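Local coordinates for protein GTPase HflX (Sulfolobus solfataricus, PDB 3KXI) that hydrolyses GTP, being specific for that nucleotide, and associates with the 50S ribosomal subunit, with a possible role in protein synthesis or ribosome biogenesis, at residues S194-L199 with I228-T233; D259-V264 with I288-K293. All blocks are in the same frame, centred on the assembly; numbering follows the deposited sequence.

Contact 1 of 2, residues S194-L199 with I228-T233. With GDP (guanosine-5'-diphosphate), chain C.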
loop_
_atom_site.group_PDB
_atom_site.type_symbol
_atom_site.label_atom_id
_atom_site.label_comp_id
_atom_site.label_asym_id
_atom_site.label_seq_id
_atom_site.Cartn_x
_atom_site.Cartn_y
_atom_site.Cartn_z
ATOM N N SER A 194 -10.840 2.221 -3.745
ATOM C CA SER A 194 -12.188 2.327 -4.298
ATOM C C SER A 194 -13.226 2.326 -3.177
ATOM O O SER A 194 -14.159 3.129 -3.177
ATOM C CB SER A 194 -12.479 1.186 -5.281
ATOM O OG SER A 194 -11.568 1.179 -6.367
ATOM N N LEU A 195 -13.052 1.433 -2.211
ATOM C CA LEU A 195 -14.007 1.320 -1.122
ATOM C C LEU A 195 -13.989 2.546 -0.219
ATOM O O LEU A 195 -15.033 3.129 0.065
ATOM C CB LEU A 195 -13.749 0.056 -0.307
ATOM C CG LEU A 195 -14.778 -0.150 0.799
ATOM C CD1 LEU A 195 -16.181 -0.118 0.204
ATOM C CD2 LEU A 195 -14.523 -1.444 1.557
ATOM N N PHE A 196 -12.802 2.930 0.237
ATOM C CA PHE A 196 -12.651 4.140 1.033
ATOM C C PHE A 196 -13.347 5.302 0.328
ATOM O O PHE A 196 -14.078 6.073 0.949
ATOM C CB PHE A 196 -11.170 4.455 1.270
ATOM C CG PHE A 196 -10.932 5.731 2.039
ATOM C CD1 PHE A 196 -11.132 5.782 3.413
ATOM C CD2 PHE A 196 -10.505 6.878 1.388
ATOM C CE1 PHE A 196 -10.919 6.952 4.119
ATOM C CE2 PHE A 196 -10.287 8.049 2.088
ATOM C CZ PHE A 196 -10.496 8.085 3.457
ATOM N N ASN A 197 -13.130 5.406 -0.978
ATOM C CA ASN A 197 -13.727 6.475 -1.768
ATOM C C ASN A 197 -15.252 6.457 -1.794
ATOM O O ASN A 197 -15.888 7.467 -1.508
ATOM C CB ASN A 197 -13.157 6.484 -3.188
ATOM C CG ASN A 197 -11.792 7.147 -3.258
ATOM O OD1 ASN A 197 -11.358 7.799 -2.305
ATOM N ND2 ASN A 197 -11.108 6.986 -4.387
ATOM N N SER A 198 -15.842 5.320 -2.136
ATOM C CA SER A 198 -17.296 5.248 -2.217
ATOM C C SER A 198 -17.940 5.409 -0.839
ATOM O O SER A 198 -19.062 5.910 -0.721
ATOM C CB SER A 198 -17.756 3.957 -2.904
ATOM O OG SER A 198 -17.218 2.814 -2.274
ATOM N N LEU A 199 -17.219 4.998 0.199
ATOM C CA LEU A 199 -17.680 5.158 1.576
ATOM C C LEU A 199 -17.614 6.602 2.066
ATOM O O LEU A 199 -18.429 7.027 2.886
ATOM C CB LEU A 199 -16.855 4.286 2.517
ATOM C CG LEU A 199 -17.213 2.809 2.568
ATOM C CD1 LEU A 199 -16.268 2.094 3.526
ATOM C CD2 LEU A 199 -18.662 2.646 2.991
ATOM N N ILE A 228 -17.694 8.213 12.257
ATOM C CA ILE A 228 -16.722 7.132 12.170
ATOM C C ILE A 228 -15.516 7.557 11.338
ATOM O O ILE A 228 -15.668 8.009 10.205
ATOM C CB ILE A 228 -17.361 5.882 11.526
ATOM C CG1 ILE A 228 -18.760 5.636 12.109
ATOM C CG2 ILE A 228 -16.456 4.668 11.691
ATOM C CD1 ILE A 228 -19.542 4.533 11.423
ATOM N N MET A 229 -14.318 7.416 11.895
ATOM C CA MET A 229 -13.100 7.741 11.153
ATOM C C MET A 229 -12.651 6.587 10.247
ATOM O O MET A 229 -12.416 5.469 10.708
ATOM C CB MET A 229 -11.970 8.143 12.107
ATOM C CG MET A 229 -10.598 8.286 11.448
ATOM S SD MET A 229 -10.465 9.645 10.265
ATOM C CE MET A 229 -10.951 11.035 11.281
ATOM N N LEU A 230 -12.540 6.865 8.951
ATOM C CA LEU A 230 -12.068 5.864 8.003
ATOM C C LEU A 230 -10.625 6.109 7.601
ATOM O O LEU A 230 -10.182 7.253 7.481
ATOM C CB LEU A 230 -12.953 5.821 6.757
ATOM C CG LEU A 230 -14.201 4.945 6.850
ATOM C CD1 LEU A 230 -14.849 4.813 5.478
ATOM C CD2 LEU A 230 -13.840 3.582 7.403
ATOM N N VAL A 231 -9.894 5.023 7.392
ATOM C CA VAL A 231 -8.502 5.110 6.997
ATOM C C VAL A 231 -8.253 4.235 5.779
ATOM O O VAL A 231 -8.433 3.022 5.837
ATOM C CB VAL A 231 -7.577 4.629 8.130
ATOM C CG1 VAL A 231 -6.126 4.902 7.779
ATOM C CG2 VAL A 231 -7.954 5.293 9.455
ATOM N N ASP A 232 -7.856 4.844 4.667
ATOM C CA ASP A 232 -7.292 4.052 3.591
ATOM C C ASP A 232 -5.869 3.706 4.001
ATOM O O ASP A 232 -4.984 4.562 4.044
ATOM C CB ASP A 232 -7.295 4.786 2.256
ATOM C CG ASP A 232 -6.849 3.888 1.108
ATOM O OD1 ASP A 232 -7.057 2.657 1.199
ATOM O OD2 ASP A 232 -6.288 4.408 0.120
ATOM N N THR A 233 -5.664 2.440 4.320
ATOM C CA THR A 233 -4.404 1.971 4.853
ATOM C C THR A 233 -3.477 1.616 3.696
ATOM O O THR A 233 -3.924 1.532 2.547
ATOM C CB THR A 233 -4.667 0.765 5.793
ATOM O OG1 THR A 233 -4.609 1.197 7.161
ATOM C CG2 THR A 233 -3.690 -0.369 5.563
HETATM P PB GDP C . -6.386 -1.099 -3.987
HETATM O O1B GDP C . -4.975 -1.100 -4.522
HETATM O O2B GDP C . -6.591 -2.294 -3.090
HETATM O O3B GDP C . -6.661 0.146 -3.187
HETATM O O3A GDP C . -7.407 -1.190 -5.225
HETATM P PA GDP C . -7.963 0.097 -6.012
HETATM O O1A GDP C . -8.973 0.861 -5.187
HETATM O O2A GDP C . -6.814 0.982 -6.442
HETATM O "O5'" GDP C . -8.683 -0.619 -7.260
HETATM C "C5'" GDP C . -7.924 -1.531 -8.074
HETATM C "C4'" GDP C . -8.639 -1.633 -9.409
HETATM O "O4'" GDP C . -9.808 -2.444 -9.272
HETATM C "C3'" GDP C . -9.101 -0.231 -9.751
HETATM O "O3'" GDP C . -8.698 0.099 -11.082
HETATM C "C2'" GDP C . -10.610 -0.258 -9.616
HETATM O "O2'" GDP C . -11.225 0.489 -10.664
HETATM C "C1'" GDP C . -10.976 -1.731 -9.691
HETATM N N9 GDP C . -12.092 -2.019 -8.760
HETATM C C8 GDP C . -12.127 -1.694 -7.452
HETATM N N7 GDP C . -13.285 -2.104 -6.876
HETATM C C5 GDP C . -14.011 -2.723 -7.825
HETATM C C6 GDP C . -15.330 -3.400 -7.891
HETATM O O6 GDP C . -16.066 -3.489 -6.882
HETATM N N1 GDP C . -15.702 -3.908 -9.074
HETATM C C2 GDP C . -14.931 -3.824 -10.175
HETATM N N2 GDP C . -15.379 -4.365 -11.334
HETATM N N3 GDP C . -13.718 -3.222 -10.184
HETATM C C4 GDP C . -13.218 -2.666 -9.063
#

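Contact 2 of 2, residues D259-V264 with I288-K293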
loop_
_atom_site.group_PDB
_atom_site.type_symbol
_atom_site.label_atom_id
_atom_site.label_comp_id
_atom_site.label_asym_id
_atom_site.label_seq_id
_atom_site.Cartn_x
_atom_site.Cartn_y
_atom_site.Cartn_z
ATOM N N ASP A 259 -9.583 0.616 15.633
ATOM C CA ASP A 259 -10.583 -0.028 16.478
ATOM C C ASP A 259 -11.163 -1.254 15.781
ATOM O O ASP A 259 -11.390 -2.290 16.409
ATOM C CB ASP A 259 -11.679 0.969 16.851
ATOM C CG ASP A 259 -11.127 2.194 17.548
ATOM O OD1 ASP A 259 -10.587 2.042 18.662
ATOM O OD2 ASP A 259 -11.223 3.306 16.983
ATOM N N ALA A 260 -11.389 -1.125 14.478
ATOM C CA ALA A 260 -11.792 -2.252 13.643
ATOM C C ALA A 260 -11.060 -2.199 12.310
ATOM O O ALA A 260 -10.438 -1.194 11.972
ATOM C CB ALA A 260 -13.298 -2.247 13.424
ATOM N N LEU A 261 -11.135 -3.292 11.559
ATOM C CA LEU A 261 -10.549 -3.345 10.230
ATOM C C LEU A 261 -11.512 -3.975 9.235
ATOM O O LEU A 261 -12.109 -5.019 9.504
ATOM C CB LEU A 261 -9.250 -4.151 10.238
ATOM C CG LEU A 261 -8.056 -3.596 11.013
ATOM C CD1 LEU A 261 -6.877 -4.543 10.872
ATOM C CD2 LEU A 261 -7.691 -2.187 10.546
ATOM N N ILE A 262 -11.656 -3.330 8.081
ATOM C CA ILE A 262 -12.371 -3.920 6.960
ATOM C C ILE A 262 -11.363 -4.546 6.008
ATOM O O ILE A 262 -10.563 -3.839 5.392
ATOM C CB ILE A 262 -13.182 -2.872 6.183
ATOM C CG1 ILE A 262 -14.295 -2.297 7.059
ATOM C CG2 ILE A 262 -13.778 -3.499 4.933
ATOM C CD1 ILE A 262 -14.847 -0.976 6.554
ATOM N N LEU A 263 -11.399 -5.870 5.898
ATOM C CA LEU A 263 -10.516 -6.590 4.984
ATOM C C LEU A 263 -11.170 -6.724 3.613
ATOM O O LEU A 263 -12.217 -7.350 3.482
ATOM C CB LEU A 263 -10.182 -7.974 5.540
ATOM C CG LEU A 263 -9.446 -8.959 4.621
ATOM C CD1 LEU A 263 -8.119 -8.395 4.134
ATOM C CD2 LEU A 263 -9.218 -10.292 5.325
ATOM N N VAL A 264 -10.553 -6.133 2.596
ATOM C CA VAL A 264 -11.084 -6.211 1.242
ATOM C C VAL A 264 -10.452 -7.384 0.497
ATOM O O VAL A 264 -9.254 -7.640 0.633
ATOM C CB VAL A 264 -10.820 -4.913 0.455
ATOM C CG1 VAL A 264 -11.450 -4.999 -0.937
ATOM C CG2 VAL A 264 -11.327 -3.691 1.228
ATOM N N ILE A 288 1.729 -8.439 12.225
ATOM C CA ILE A 288 1.870 -7.059 12.660
ATOM C C ILE A 288 1.152 -6.821 13.981
ATOM O O ILE A 288 0.995 -5.684 14.417
ATOM C CB ILE A 288 1.346 -6.067 11.598
ATOM C CG1 ILE A 288 -0.182 -6.105 11.541
ATOM C CG2 ILE A 288 1.962 -6.367 10.235
ATOM C CD1 ILE A 288 -0.783 -5.013 10.693
ATOM N N GLY A 289 0.709 -7.901 14.614
ATOM C CA GLY A 289 0.119 -7.806 15.933
ATOM C C GLY A 289 -1.318 -7.320 15.991
ATOM O O GLY A 289 -1.686 -6.564 16.888
ATOM N N VAL A 290 -2.138 -7.746 15.040
ATOM C CA VAL A 290 -3.575 -7.528 15.147
ATOM C C VAL A 290 -4.206 -8.712 15.878
ATOM O O VAL A 290 -4.047 -9.864 15.474
ATOM C CB VAL A 290 -4.242 -7.361 13.771
ATOM C CG1 VAL A 290 -5.757 -7.338 13.915
ATOM C CG2 VAL A 290 -3.742 -6.100 13.096
ATOM N N SER A 291 -4.910 -8.418 16.966
ATOM C CA SER A 291 -5.518 -9.449 17.793
ATOM C C SER A 291 -6.786 -8.915 18.446
ATOM O O SER A 291 -6.854 -7.740 18.802
ATOM C CB SER A 291 -4.523 -9.918 18.860
ATOM O OG SER A 291 -5.170 -10.610 19.917
ATOM N N GLY A 292 -7.789 -9.780 18.588
ATOM C CA GLY A 292 -9.023 -9.426 19.267
ATOM C C GLY A 292 -9.682 -8.177 18.714
ATOM O O GLY A 292 -10.441 -7.497 19.408
ATOM N N LYS A 293 -9.386 -7.877 17.456
ATOM C CA LYS A 293 -9.968 -6.723 16.792
ATOM C C LYS A 293 -11.048 -7.196 15.818
ATOM O O LYS A 293 -10.808 -8.102 15.010
ATOM C CB LYS A 293 -8.880 -5.926 16.061
ATOM C CG LYS A 293 -9.236 -4.462 15.808
ATOM C CD LYS A 293 -8.199 -3.779 14.919
ATOM C CE LYS A 293 -6.799 -3.837 15.521
ATOM N NZ LYS A 293 -6.689 -3.033 16.771
#

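Contact 1 of 2, residues S194-L199 with I228-T233
F196 comes down from the P-loop helix onto D232 and L230 of the neighbouring strand, and its side chain can be followed atom by atom. CG stands anti to the backbone N (chi1 177°), which carries the ring across the strand, from D232 at its base to L230 at its outer edge. F196 CB already lies 4.0 Å from D232 CB, and F196 CG closes to 3.8 Å from the same carbon. D232 CB sits over one face of the ring, offset toward the rim and 23° from the normal, a CH-pi contact. Above the same ring, F196 CD1 meets D232 N at 3.6 Å. Further out the partner changes: F196 CE1 reaches L230 CB at 3.5 Å, while the carbonyl oxygen of L230 lies at the ring's edge, near its plane, close to CE1 and CZ. One turn on, L199 extends the apolar surface, its CB 3.6 Å from L230 CD1, with the two side chains crossing at about a right angle.

The D232 carboxylate is nearly parallel to the ring (19°), and OD2 is hydrogen-bonded to T193 OG1. A magnesium ion lies about 4 Å from the D232 side chain. This fits the aspartate of the DxxG motif of P-loop GTPases, which commonly faces the metal through water. At the start of the segment, S194 N donates a straight bond of 2.7 Å to GDP O1A, and S194 OG adds a second to that alpha-phosphate oxygen. The example illustrates how a nucleotide-binding helix is seated on the strand that leads into the next GTPase motif. Strand 226-232 lies between strands 218-223 and 181-185, whose Y219 and I184 also touch F196, while helix 341-355 packs against L195 and L199.

Contact 2 of 2, residues D259-V264 with I288-K293
The flat peptide group joining D259 to A260 carries the aliphatic chain of K293 over one face, near its oxygen end; K293 CG and CD both lie above that plane, and CG is also 4.0 Å from A260 CA. The other flat group, the D259 carboxylate, belongs elsewhere: OD2 is hydrogen-bonded to S181 N, and D259 OD1 stays 6.7 Å from K293 NZ, too far for a salt bridge. K293 starts extended, which places CD across L261 CG at 3.9 Å; bends at its last two torsions (chi3 -58°, chi4 -67°) then fold NZ back to the carbonyl oxygens of S258 and K256. Alongside, L261 CD1 and V290 CG2 approach tip to tip at 4.1 Å. V290 follows G289, the C-prime residue of the Schellman motif ending helix 271-287, within a beta-alpha-beta crossover to strand 295-300. An alanine in place of K293 would probably leave the carbonyls of S258 and K256 without this donor and uncover the side of L261. The lysine thus works in two parts, its methylenes as apolar packing and its ammonium as a tie to the backbone leading into the strand.

Overall arrangement
Contacts 1 and 2 lie on one mixed sheet, their centres 15 Å apart, and strand 181-185 runs between their strands 226-232 and 260-266. They meet directly through L195, whose CD2 is 3.9 Å from V264 CG2 and whose same methyl is 4.0 Å from I262 CG2. Helix 341-355 bridges them as well, since I348 touches both L199 and I262. Their relation to the nucleotide differs: 194-199 binds the GDP alpha phosphate itself, whereas the L261 side chain is about 14 Å from GDP, though about 6 Å from that of T233. Contact 1 belongs to the nucleotide site; contact 2 closes the crossover behind it.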